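Local structure of cytochrome P450 (Bacillus megaterium, 5L92) at residues A291-V296 / H312-M317; L129-I134 / L399-V404; Y197-I202 / E231-S236. The protein binds heme and the steroid corticosterone and probably works as a cytochrome P450 monooxygenase that oxidises steroids. All coordinates share one frame; numbering follows the deposited sequence.

Interaction 1 (A291-V296 / H312-M317). With HEM (protoporphyrin IX containing Fe), chain C.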
loop_
_atom_site.group_PDB
_atom_site.type_symbol
_atom_site.label_atom_id
_atom_site.label_comp_id
_atom_site.label_asym_id
_atom_site.label_seq_id
_atom_site.Cartn_x
_atom_site.Cartn_y
_atom_site.Cartn_z
ATOM N N ALA A 291 -8.373 -0.954 4.264
ATOM C CA ALA A 291 -9.136 -2.187 4.433
ATOM C C ALA A 291 -8.628 -3.221 3.432
ATOM O O ALA A 291 -7.971 -2.884 2.456
ATOM C CB ALA A 291 -10.642 -1.944 4.214
ATOM N N LEU A 292 -8.974 -4.477 3.684
ATOM C CA LEU A 292 -8.630 -5.614 2.845
ATOM C C LEU A 292 -9.907 -6.409 2.574
ATOM O O LEU A 292 -11.006 -6.014 2.991
ATOM C CB LEU A 292 -7.555 -6.469 3.540
ATOM C CG LEU A 292 -6.245 -5.711 3.776
ATOM C CD1 LEU A 292 -5.278 -6.479 4.661
ATOM C CD2 LEU A 292 -5.619 -5.454 2.419
ATOM N N HIS A 293 -9.761 -7.534 1.870
ATOM C CA HIS A 293 -10.888 -8.401 1.542
ATOM C C HIS A 293 -10.542 -9.837 1.878
ATOM O O HIS A 293 -9.404 -10.256 1.701
ATOM C CB HIS A 293 -11.268 -8.316 0.060
ATOM C CG HIS A 293 -11.990 -7.060 -0.308
ATOM N ND1 HIS A 293 -11.347 -5.855 -0.492
ATOM C CD2 HIS A 293 -13.308 -6.817 -0.507
ATOM C CE1 HIS A 293 -12.233 -4.929 -0.799
ATOM N NE2 HIS A 293 -13.432 -5.485 -0.813
ATOM N N ARG A 294 -11.533 -10.571 2.361
ATOM C CA ARG A 294 -11.432 -12.001 2.604
ATOM C C ARG A 294 -12.751 -12.644 2.181
ATOM O O ARG A 294 -13.776 -11.971 2.028
ATOM C CB ARG A 294 -11.118 -12.327 4.067
ATOM C CG ARG A 294 -9.748 -11.787 4.623
ATOM C CD ARG A 294 -8.618 -12.508 3.964
ATOM N NE ARG A 294 -7.278 -12.309 4.546
ATOM C CZ ARG A 294 -6.389 -11.425 4.123
ATOM N NH1 ARG A 294 -6.676 -10.556 3.157
ATOM N NH2 ARG A 294 -5.214 -11.379 4.698
ATOM N N ILE A 295 -12.708 -13.958 2.011
ATOM C CA ILE A 295 -13.856 -14.787 1.653
ATOM C C ILE A 295 -13.995 -15.832 2.733
ATOM O O ILE A 295 -13.020 -16.510 3.067
ATOM C CB ILE A 295 -13.668 -15.499 0.302
ATOM C CG1 ILE A 295 -13.168 -14.531 -0.771
ATOM C CG2 ILE A 295 -14.953 -16.241 -0.103
ATOM C CD1 ILE A 295 -14.215 -13.660 -1.337
ATOM N N VAL A 296 -15.209 -16.007 3.235
ATOM C CA VAL A 296 -15.435 -17.008 4.268
ATOM C C VAL A 296 -15.368 -18.387 3.627
ATOM O O VAL A 296 -16.130 -18.694 2.709
ATOM C CB VAL A 296 -16.782 -16.791 4.965
ATOM C CG1 VAL A 296 -16.993 -17.854 6.037
ATOM C CG2 VAL A 296 -16.836 -15.390 5.531
ATOM N N HIS A 312 -18.319 -12.401 1.473
ATOM C CA HIS A 312 -17.135 -11.550 1.538
ATOM C C HIS A 312 -17.088 -10.759 2.852
ATOM O O HIS A 312 -18.121 -10.387 3.405
ATOM C CB HIS A 312 -17.110 -10.565 0.362
ATOM C CG HIS A 312 -17.023 -11.214 -0.984
ATOM N ND1 HIS A 312 -17.109 -12.576 -1.166
ATOM C CD2 HIS A 312 -16.891 -10.680 -2.222
ATOM C CE1 HIS A 312 -17.033 -12.854 -2.456
ATOM N NE2 HIS A 312 -16.891 -11.721 -3.116
ATOM N N VAL A 313 -15.868 -10.468 3.318
ATOM C CA VAL A 313 -15.611 -9.757 4.566
ATOM C C VAL A 313 -14.620 -8.638 4.272
ATOM O O VAL A 313 -13.666 -8.837 3.518
ATOM C CB VAL A 313 -15.056 -10.703 5.669
ATOM C CG1 VAL A 313 -14.849 -9.983 6.992
ATOM C CG2 VAL A 313 -15.951 -11.856 5.855
ATOM N N VAL A 314 -14.844 -7.470 4.855
ATOM C CA VAL A 314 -13.951 -6.324 4.669
ATOM C C VAL A 314 -13.466 -5.881 6.044
ATOM O O VAL A 314 -14.157 -5.217 6.798
ATOM C CB VAL A 314 -14.678 -5.173 3.931
ATOM C CG1 VAL A 314 -13.752 -3.956 3.751
ATOM C CG2 VAL A 314 -15.171 -5.654 2.570
ATOM N N PRO A 315 -12.263 -6.331 6.451
ATOM C CA PRO A 315 -11.670 -5.790 7.678
ATOM C C PRO A 315 -11.058 -4.416 7.427
ATOM O O PRO A 315 -10.250 -4.227 6.516
ATOM C CB PRO A 315 -10.616 -6.838 8.049
ATOM C CG PRO A 315 -10.255 -7.491 6.740
ATOM C CD PRO A 315 -11.557 -7.534 5.976
ATOM N N TRP A 316 -11.466 -3.455 8.241
ATOM C CA TRP A 316 -11.062 -2.066 8.089
ATOM C C TRP A 316 -9.908 -1.758 9.044
ATOM O O TRP A 316 -10.118 -1.291 10.164
ATOM C CB TRP A 316 -12.246 -1.151 8.352
ATOM C CG TRP A 316 -13.325 -1.201 7.255
ATOM C CD1 TRP A 316 -14.391 -2.044 7.191
ATOM C CD2 TRP A 316 -13.410 -0.368 6.095
ATOM N NE1 TRP A 316 -15.148 -1.779 6.074
ATOM C CE2 TRP A 316 -14.565 -0.752 5.380
ATOM C CE3 TRP A 316 -12.644 0.692 5.614
ATOM C CZ2 TRP A 316 -14.961 -0.124 4.195
ATOM C CZ3 TRP A 316 -13.017 1.309 4.428
ATOM C CH2 TRP A 316 -14.174 0.897 3.724
ATOM N N MET A 317 -8.676 -1.904 8.563
ATOM C CA MET A 317 -7.556 -1.551 9.431
ATOM C C MET A 317 -7.618 -0.076 9.826
ATOM O O MET A 317 -7.306 0.269 10.968
ATOM C CB MET A 317 -6.223 -1.876 8.772
ATOM C CG MET A 317 -6.045 -3.382 8.547
ATOM S SD MET A 317 -6.492 -3.802 6.859
ATOM C CE MET A 317 -5.009 -3.180 6.101
HETATM C CHA HEM C . 1.016 -7.371 1.413
HETATM C CHB HEM C . 0.408 -2.732 2.838
HETATM C CHC HEM C . 4.464 -1.424 0.614
HETATM C CHD HEM C . 4.761 -5.909 -1.186
HETATM C C1A HEM C . 0.537 -6.222 2.030
HETATM C C2A HEM C . -0.593 -6.169 2.931
HETATM C C3A HEM C . -0.765 -4.893 3.308
HETATM C C4A HEM C . 0.265 -4.094 2.687
HETATM C CMA HEM C . -1.854 -4.366 4.265
HETATM C CAA HEM C . -1.471 -7.375 3.364
HETATM C CBA HEM C . -2.310 -7.931 2.212
HETATM C CGA HEM C . -3.392 -8.861 2.694
HETATM O O1A HEM C . -3.337 -9.348 3.831
HETATM O O2A HEM C . -4.353 -9.122 1.951
HETATM C C1B HEM C . 1.461 -1.957 2.415
HETATM C C2B HEM C . 1.751 -0.577 2.782
HETATM C C3B HEM C . 2.877 -0.230 2.137
HETATM C C4B HEM C . 3.314 -1.368 1.352
HETATM C CMB HEM C . 0.916 0.268 3.763
HETATM C CAB HEM C . 3.686 1.083 2.175
HETATM C CBB HEM C . 3.627 1.949 3.200
HETATM C C1C HEM C . 4.904 -2.534 -0.068
HETATM C C2C HEM C . 6.029 -2.581 -0.962
HETATM C C3C HEM C . 6.116 -3.811 -1.436
HETATM C C4C HEM C . 5.028 -4.590 -0.911
HETATM C CMC HEM C . 7.021 -1.434 -1.285
HETATM C CAC HEM C . 7.196 -4.221 -2.445
HETATM C CBC HEM C . 8.033 -5.214 -2.160
HETATM C C1D HEM C . 3.783 -6.699 -0.655
HETATM C C2D HEM C . 3.581 -8.097 -0.978
HETATM C C3D HEM C . 2.539 -8.529 -0.253
HETATM C C4D HEM C . 2.059 -7.393 0.528
HETATM C CMD HEM C . 4.462 -8.862 -2.002
HETATM C CAD HEM C . 1.907 -9.943 -0.215
HETATM C CBD HEM C . 2.505 -10.786 0.928
HETATM C CGD HEM C . 1.828 -12.129 1.119
HETATM O O1D HEM C . 2.438 -13.043 1.719
HETATM O O2D HEM C . 0.655 -12.322 0.708
HETATM N NA HEM C . 1.061 -4.944 1.892
HETATM N NB HEM C . 2.426 -2.387 1.531
HETATM N NC HEM C . 4.306 -3.782 -0.070
HETATM N ND HEM C . 2.817 -6.308 0.235
HETATM FE FE HEM C . 2.738 -4.368 0.948
#
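L292 touches both P315 and M317 of the opposing segment and then reaches the heme. Its backbone N donates to P315 O, and its CB lies 4.3 Å from CG of P315. With CG placed beside the backbone N (chi1 -62°), the branch point rests against M317, L292 CG being 3.6 Å from M317 SD. There the two methyls part: CD1 packs 3.6 Å from M317 CE and also touches O1A of a heme propionate, whereas CD2 of L292 is 3.9 Å from O2A of the same carboxylate.

R294 grips that propionate end-on. Its NH2 donates to heme O1A at 2.9 Å in a nearly straight bond (175°), and its NH1 donates to O2A at 3.0 Å, the carboxylate carbon CGA lying in the guanidinium plane. NH1 also reaches back to H293 O at 3.1 Å, coming from above the carbonyl plane, so three hydrogen bonds fix the rotation of the guanidinium. The backbone of R294 is meanwhile tied to V313 as an antiparallel hydrogen-bonded pair, N to O in both directions. In the adjoining non-hydrogen-bonded pair, I295 sets CD1 over one face of the H312 imidazole, 3.4 Å from the ring centroid. At the other end A291 CB makes a CH-pi contact over the six-membered ring of W316, whose NE1 is hydrogen-bonded to D48 OD1.

H293 ND1 is hydrogen-bonded to a bound malonic acid, probably from the crystallisation liquor, and H92, R96 and H350 add further hydrogen bonds to the heme. In the five-stranded sheet of the P450 fold, strand 294-296 runs between 65-66 and 312-315, strand 46-49 flanks the latter on its other side, and helix 52-60 packs against R294, P315 and M317.

Interaction 2 (L129-I134 / L399-V404)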
loop_
_atom_site.group_PDB
_atom_site.type_symbol
_atom_site.label_atom_id
_atom_site.label_comp_id
_atom_site.label_asym_id
_atom_site.label_seq_id
_atom_site.Cartn_x
_atom_site.Cartn_y
_atom_site.Cartn_z
ATOM N N LEU A 129 12.235 25.160 -8.360
ATOM C CA LEU A 129 10.843 25.527 -8.088
ATOM C C LEU A 129 10.678 25.978 -6.636
ATOM O O LEU A 129 11.232 25.378 -5.716
ATOM C CB LEU A 129 9.911 24.352 -8.386
ATOM C CG LEU A 129 9.991 23.742 -9.802
ATOM C CD1 LEU A 129 9.117 22.480 -9.916
ATOM C CD2 LEU A 129 9.601 24.729 -10.897
ATOM N N GLU A 130 9.943 27.059 -6.444
ATOM C CA GLU A 130 9.596 27.489 -5.090
ATOM C C GLU A 130 8.456 26.633 -4.533
ATOM O O GLU A 130 8.399 26.377 -3.331
ATOM C CB GLU A 130 9.229 28.979 -5.112
ATOM C CG GLU A 130 8.899 29.624 -3.721
ATOM C CD GLU A 130 10.115 29.660 -2.743
ATOM O OE1 GLU A 130 11.271 29.426 -3.191
ATOM O OE2 GLU A 130 9.914 29.926 -1.519
ATOM N N ASP A 131 7.575 26.155 -5.404
ATOM C CA ASP A 131 6.410 25.354 -5.053
ATOM C C ASP A 131 6.511 24.022 -5.785
ATOM O O ASP A 131 6.704 24.002 -7.002
ATOM C CB ASP A 131 5.108 26.073 -5.442
ATOM C CG ASP A 131 4.842 27.329 -4.608
ATOM O OD1 ASP A 131 5.269 27.385 -3.439
ATOM O OD2 ASP A 131 4.189 28.265 -5.128
ATOM N N ILE A 132 6.397 22.912 -5.052
ATOM C CA ILE A 132 6.540 21.589 -5.651
ATOM C C ILE A 132 5.376 20.683 -5.259
ATOM O O ILE A 132 4.760 20.836 -4.205
ATOM C CB ILE A 132 7.867 20.915 -5.257
ATOM C CG1 ILE A 132 7.980 20.819 -3.742
ATOM C CG2 ILE A 132 9.058 21.703 -5.825
ATOM C CD1 ILE A 132 9.196 20.066 -3.271
ATOM N N ASP A 133 5.111 19.707 -6.111
ATOM C CA ASP A 133 4.128 18.660 -5.844
ATOM C C ASP A 133 4.858 17.476 -5.209
ATOM O O ASP A 133 5.535 16.710 -5.896
ATOM C CB ASP A 133 3.416 18.288 -7.137
ATOM C CG ASP A 133 2.317 17.234 -6.942
ATOM O OD1 ASP A 133 2.132 16.731 -5.830
ATOM O OD2 ASP A 133 1.646 16.908 -7.919
ATOM N N ILE A 134 4.731 17.327 -3.890
ATOM C CA ILE A 134 5.383 16.231 -3.166
ATOM C C ILE A 134 5.154 14.907 -3.898
ATOM O O ILE A 134 6.034 14.032 -3.928
ATOM C CB ILE A 134 4.877 16.131 -1.719
ATOM C CG1 ILE A 134 5.221 17.385 -0.908
ATOM C CG2 ILE A 134 5.465 14.932 -1.024
ATOM C CD1 ILE A 134 6.642 17.824 -1.021
ATOM N N LEU A 399 0.585 20.023 -3.150
ATOM C CA LEU A 399 1.401 21.180 -3.500
ATOM C C LEU A 399 1.889 21.869 -2.242
ATOM O O LEU A 399 1.089 22.286 -1.393
ATOM C CB LEU A 399 0.638 22.158 -4.387
ATOM C CG LEU A 399 0.126 21.511 -5.678
ATOM C CD1 LEU A 399 -0.574 22.532 -6.576
ATOM C CD2 LEU A 399 1.245 20.806 -6.414
ATOM N N ILE A 400 3.213 21.987 -2.137
ATOM C CA ILE A 400 3.889 22.571 -0.993
ATOM C C ILE A 400 4.761 23.739 -1.458
ATOM O O ILE A 400 5.384 23.676 -2.522
ATOM C CB ILE A 400 4.728 21.493 -0.274
ATOM C CG1 ILE A 400 3.828 20.434 0.367
ATOM C CG2 ILE A 400 5.679 22.104 0.702
ATOM C CD1 ILE A 400 2.959 20.893 1.465
ATOM N N ARG A 401 4.829 24.771 -0.640
ATOM C CA ARG A 401 5.673 25.917 -0.835
ATOM C C ARG A 401 6.855 25.726 0.122
ATOM O O ARG A 401 6.684 25.527 1.289
ATOM C CB ARG A 401 4.920 27.198 -0.550
ATOM C CG ARG A 401 5.776 28.430 -0.422
ATOM C CD ARG A 401 5.082 29.715 -0.767
ATOM N NE ARG A 401 4.756 29.755 -2.154
ATOM C CZ ARG A 401 4.142 30.746 -2.733
ATOM N NH1 ARG A 401 3.807 31.792 -2.063
ATOM N NH2 ARG A 401 3.887 30.688 -3.987
ATOM N N LYS A 402 8.064 25.775 -0.404
ATOM C CA LYS A 402 9.281 25.564 0.371
ATOM C C LYS A 402 9.617 26.605 1.407
ATOM O O LYS A 402 10.083 26.286 2.431
ATOM C CB LYS A 402 10.471 25.454 -0.523
ATOM C CG LYS A 402 10.492 24.276 -1.417
ATOM C CD LYS A 402 11.438 24.531 -2.538
ATOM C CE LYS A 402 11.742 23.307 -3.324
ATOM N NZ LYS A 402 12.608 23.655 -4.453
ATOM N N ASN A 403 9.367 27.849 1.104
ATOM C CA ASN A 403 9.644 28.944 1.998
ATOM C C ASN A 403 11.093 29.122 2.420
ATOM O O ASN A 403 11.372 29.437 3.550
ATOM C CB ASN A 403 8.760 28.865 3.221
ATOM C CG ASN A 403 7.346 29.200 2.918
ATOM O OD1 ASN A 403 7.047 30.222 2.349
ATOM N ND2 ASN A 403 6.485 28.310 3.245
ATOM N N VAL A 404 12.005 28.928 1.499
ATOM C CA VAL A 404 13.386 29.143 1.798
ATOM C C VAL A 404 13.630 30.646 1.701
ATOM O O VAL A 404 14.004 31.282 2.657
ATOM C CB VAL A 404 14.288 28.472 0.819
ATOM C CG1 VAL A 404 14.190 27.002 0.931
ATOM C CG2 VAL A 404 13.972 28.939 -0.552
#
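The small antiparallel sheet that anchors the C-terminal end of the P450 chain pairs D131, I132 and D133 with R401, I400 and L399. Strand 399-401 is its middle strand, with 131-133 on one side and 377-378 on the other. I132 and I400 form the hydrogen-bonded pair, each backbone N donating to the other's O at 2.8 Å; the pairs flanking it are non-hydrogen-bonded.

D131 and R401 share one face of the sheet and close a salt bridge. R401 approaches side-on: NE donates to D131 OD1 at 2.7 Å and NH2 to D131 OD2 at 2.7 Å, each oxygen using its syn lone pair, with carboxylate and guanidinium planes only 8° apart. The bend at chi3 (-67°) turns the guanidinium edge toward the carboxylate, and this two-point grip holds the two groups nearly coplanar and fixes their rotation. On the same face L399 CD2 packs 3.4 Å from D133 CB. The carboxylate of D133 serves as N-cap of helix 134-139: its OD1 accepts from V135 N and also from L398 N, linking the helix start to the residue just before strand 399-401.

I132 and I400 point to the other face, where I400 CG1 meets I134 CG1 at 3.6 Å at the helix start; helix 247-260 covers I400 through M259, and I132 leans on L138. The extended K402 chain runs beside I132, crossing it at about a right angle with CE 4.0 Å from I132 CG2, and carries NZ to two backbone oxygens, L129 O and V126 O, the first modelled too close to be trusted. Past the end of the strand the backbone pairing goes on by one more bond, K402 N donating to E130 O at 3.0 Å in an almost straight line (178°).

Interaction 3 (Y197-I202 / E231-S236)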
loop_
_atom_site.group_PDB
_atom_site.type_symbol
_atom_site.label_atom_id
_atom_site.label_comp_id
_atom_site.label_asym_id
_atom_site.label_seq_id
_atom_site.Cartn_x
_atom_site.Cartn_y
_atom_site.Cartn_z
ATOM N N TYR A 197 3.747 -7.723 -20.993
ATOM C CA TYR A 197 4.986 -7.023 -20.675
ATOM C C TYR A 197 5.952 -7.949 -19.958
ATOM O O TYR A 197 7.106 -8.108 -20.374
ATOM C CB TYR A 197 4.706 -5.786 -19.796
ATOM C CG TYR A 197 5.949 -4.991 -19.493
ATOM C CD1 TYR A 197 6.750 -5.297 -18.398
ATOM C CD2 TYR A 197 6.343 -3.963 -20.330
ATOM C CE1 TYR A 197 7.891 -4.595 -18.150
ATOM C CE2 TYR A 197 7.473 -3.243 -20.087
ATOM C CZ TYR A 197 8.261 -3.568 -18.998
ATOM O OH TYR A 197 9.416 -2.861 -18.735
ATOM N N PHE A 198 5.504 -8.588 -18.874
ATOM C CA PHE A 198 6.454 -9.353 -18.081
ATOM C C PHE A 198 6.821 -10.701 -18.704
ATOM O O PHE A 198 7.881 -11.242 -18.389
ATOM C CB PHE A 198 5.924 -9.533 -16.654
ATOM C CG PHE A 198 6.280 -8.374 -15.748
ATOM C CD1 PHE A 198 7.576 -8.220 -15.288
ATOM C CD2 PHE A 198 5.333 -7.425 -15.416
ATOM C CE1 PHE A 198 7.938 -7.147 -14.488
ATOM C CE2 PHE A 198 5.656 -6.353 -14.604
ATOM C CZ PHE A 198 6.961 -6.195 -14.139
ATOM N N TYR A 199 5.986 -11.273 -19.565
ATOM C CA TYR A 199 6.450 -12.458 -20.282
ATOM C C TYR A 199 7.625 -12.123 -21.181
ATOM O O TYR A 199 8.570 -12.908 -21.286
ATOM C CB TYR A 199 5.319 -13.082 -21.090
ATOM C CG TYR A 199 4.463 -13.979 -20.231
ATOM C CD1 TYR A 199 5.003 -15.124 -19.673
ATOM C CD2 TYR A 199 3.138 -13.683 -19.962
ATOM C CE1 TYR A 199 4.263 -15.954 -18.902
ATOM C CE2 TYR A 199 2.371 -14.530 -19.186
ATOM C CZ TYR A 199 2.947 -15.668 -18.658
ATOM O OH TYR A 199 2.250 -16.537 -17.853
ATOM N N ARG A 200 7.600 -10.950 -21.814
ATOM C CA ARG A 200 8.760 -10.515 -22.589
ATOM C C ARG A 200 9.981 -10.335 -21.691
ATOM O O ARG A 200 11.044 -10.900 -21.956
ATOM C CB ARG A 200 8.431 -9.233 -23.350
ATOM C CG ARG A 200 9.541 -8.748 -24.272
ATOM C CD ARG A 200 9.099 -7.577 -25.116
ATOM N NE ARG A 200 8.480 -6.505 -24.355
ATOM C CZ ARG A 200 9.138 -5.618 -23.616
ATOM N NH1 ARG A 200 10.471 -5.662 -23.498
ATOM N NH2 ARG A 200 8.452 -4.680 -22.979
ATOM N N ILE A 201 9.855 -9.622 -20.597
ATOM C CA ILE A 201 10.957 -9.471 -19.679
ATOM C C ILE A 201 11.581 -10.821 -19.294
ATOM O O ILE A 201 12.769 -10.981 -19.246
ATOM C CB ILE A 201 10.511 -8.763 -18.392
ATOM C CG1 ILE A 201 9.951 -7.399 -18.684
ATOM C CG2 ILE A 201 11.653 -8.663 -17.430
ATOM C CD1 ILE A 201 10.918 -6.483 -19.317
ATOM N N ILE A 202 10.744 -11.781 -19.004
ATOM C CA ILE A 202 11.180 -13.103 -18.612
ATOM C C ILE A 202 12.053 -13.739 -19.716
ATOM O O ILE A 202 13.102 -14.274 -19.451
ATOM C CB ILE A 202 9.970 -13.944 -18.175
ATOM C CG1 ILE A 202 9.363 -13.372 -16.913
ATOM C CG2 ILE A 202 10.306 -15.385 -17.920
ATOM C CD1 ILE A 202 8.028 -13.972 -16.564
ATOM N N GLU A 231 3.694 -17.701 -12.392
ATOM C CA GLU A 231 3.852 -17.302 -10.996
ATOM C C GLU A 231 4.909 -16.210 -10.858
ATOM O O GLU A 231 4.728 -15.252 -10.092
ATOM C CB GLU A 231 4.180 -18.524 -10.148
ATOM C CG GLU A 231 2.919 -19.301 -9.756
ATOM C CD GLU A 231 3.180 -20.695 -9.169
ATOM O OE1 GLU A 231 4.356 -21.076 -9.008
ATOM O OE2 GLU A 231 2.200 -21.409 -8.869
ATOM N N ILE A 232 5.981 -16.298 -11.646
ATOM C CA ILE A 232 6.978 -15.240 -11.637
ATOM C C ILE A 232 6.383 -13.945 -12.178
ATOM O O ILE A 232 6.604 -12.861 -11.618
ATOM C CB ILE A 232 8.229 -15.679 -12.428
ATOM C CG1 ILE A 232 8.772 -16.976 -11.831
ATOM C CG2 ILE A 232 9.302 -14.548 -12.429
ATOM C CD1 ILE A 232 10.023 -17.454 -12.466
ATOM N N VAL A 233 5.613 -14.034 -13.264
ATOM C CA VAL A 233 4.926 -12.858 -13.792
ATOM C C VAL A 233 3.998 -12.262 -12.736
ATOM O O VAL A 233 3.985 -11.049 -12.521
ATOM C CB VAL A 233 4.175 -13.212 -15.087
ATOM C CG1 VAL A 233 3.169 -12.126 -15.485
ATOM C CG2 VAL A 233 5.181 -13.381 -16.215
ATOM N N GLY A 234 3.209 -13.107 -12.070
ATOM C CA GLY A 234 2.257 -12.609 -11.086
ATOM C C GLY A 234 2.937 -11.868 -9.936
ATOM O O GLY A 234 2.496 -10.792 -9.526
ATOM N N PHE A 235 4.024 -12.432 -9.409
ATOM C CA PHE A 235 4.750 -11.784 -8.324
ATOM C C PHE A 235 5.401 -10.492 -8.804
ATOM O O PHE A 235 5.334 -9.459 -8.120
ATOM C CB PHE A 235 5.778 -12.765 -7.748
ATOM C CG PHE A 235 6.639 -12.178 -6.658
ATOM C CD1 PHE A 235 6.189 -12.121 -5.340
ATOM C CD2 PHE A 235 7.904 -11.707 -6.958
ATOM C CE1 PHE A 235 6.992 -11.570 -4.334
ATOM C CE2 PHE A 235 8.715 -11.159 -5.964
ATOM C CZ PHE A 235 8.265 -11.095 -4.654
ATOM N N SER A 236 5.972 -10.510 -10.005
ATOM C CA SER A 236 6.568 -9.302 -10.554
ATOM C C SER A 236 5.536 -8.190 -10.682
ATOM O O SER A 236 5.814 -7.032 -10.333
ATOM C CB SER A 236 7.219 -9.624 -11.892
ATOM O OG SER A 236 8.252 -10.565 -11.673
#
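F198, V233 and S236 form the closely fitted part of this helix crossing. S236 CB lies over one face of the F198 ring, offset toward the rim and 3.9 Å from the centroid, while the opposite face is covered by Y197 CD1, so the phenyl is sandwiched. The serine hydroxyl does not face the ring: with OG beside the backbone N (chi1 -62°), it donates to I232 O at 2.8 Å, coming from the other side of the carbonyl plane than S236 N, which bonds the same oxygen. It is CB, not the hydroxyl, that sits over the ring. Buried V233 sets both methyls against F198 CB, CG2 at 3.9 Å and CG1 at 4.0 Å. With an alanine here in place of F198, a gap would probably open between S236 CB and Y197 CD1, where the ring now lies, and beside I214.

Y199, partly exposed, forms the open rim and also touches E230. V233 CG2 stands over the centre of its ring, 3.8 Å from the centroid, in a CH-pi contact. I202, though buried, makes a looser approach, CD1 to I232 CG2 at 4.4 Å; its apparent contact with V233 is too short in the model to be relied on.

The segment axes pass 9.5 Å apart at 117°, and between these two segments the contact is made by side-chain packing, without a hydrogen bond. It joins helix 177-207, the G helix of P450 nomenclature, to helix 229-245, the N-terminal half of the long helix that runs past the heme. Helix 213-222 packs against both, I214 touching F198 and S236, L218 touching I202 and I232.

Interaction 2 closes the longest loop, joining residues 129-134 to the last modelled residues, and the other two lie nested within it, interaction 3 closing before interaction 1 opens. Centres are about 38 Å apart for interactions 1 and 2 and for 2 and 3, and about 28 Å for 1 and 3, with no atoms in touch. Interactions 1 and 2 lie on opposite sides of the chain's centre, each in its own sheet. Of the three, interaction 1 touches the heme directly. Away from the annotated sites, interaction 2 joins the C-terminal strand to strand 131-133, and interaction 3 joins helix 177-207 to helix 229-245, which farther along lines the corticosterone pocket.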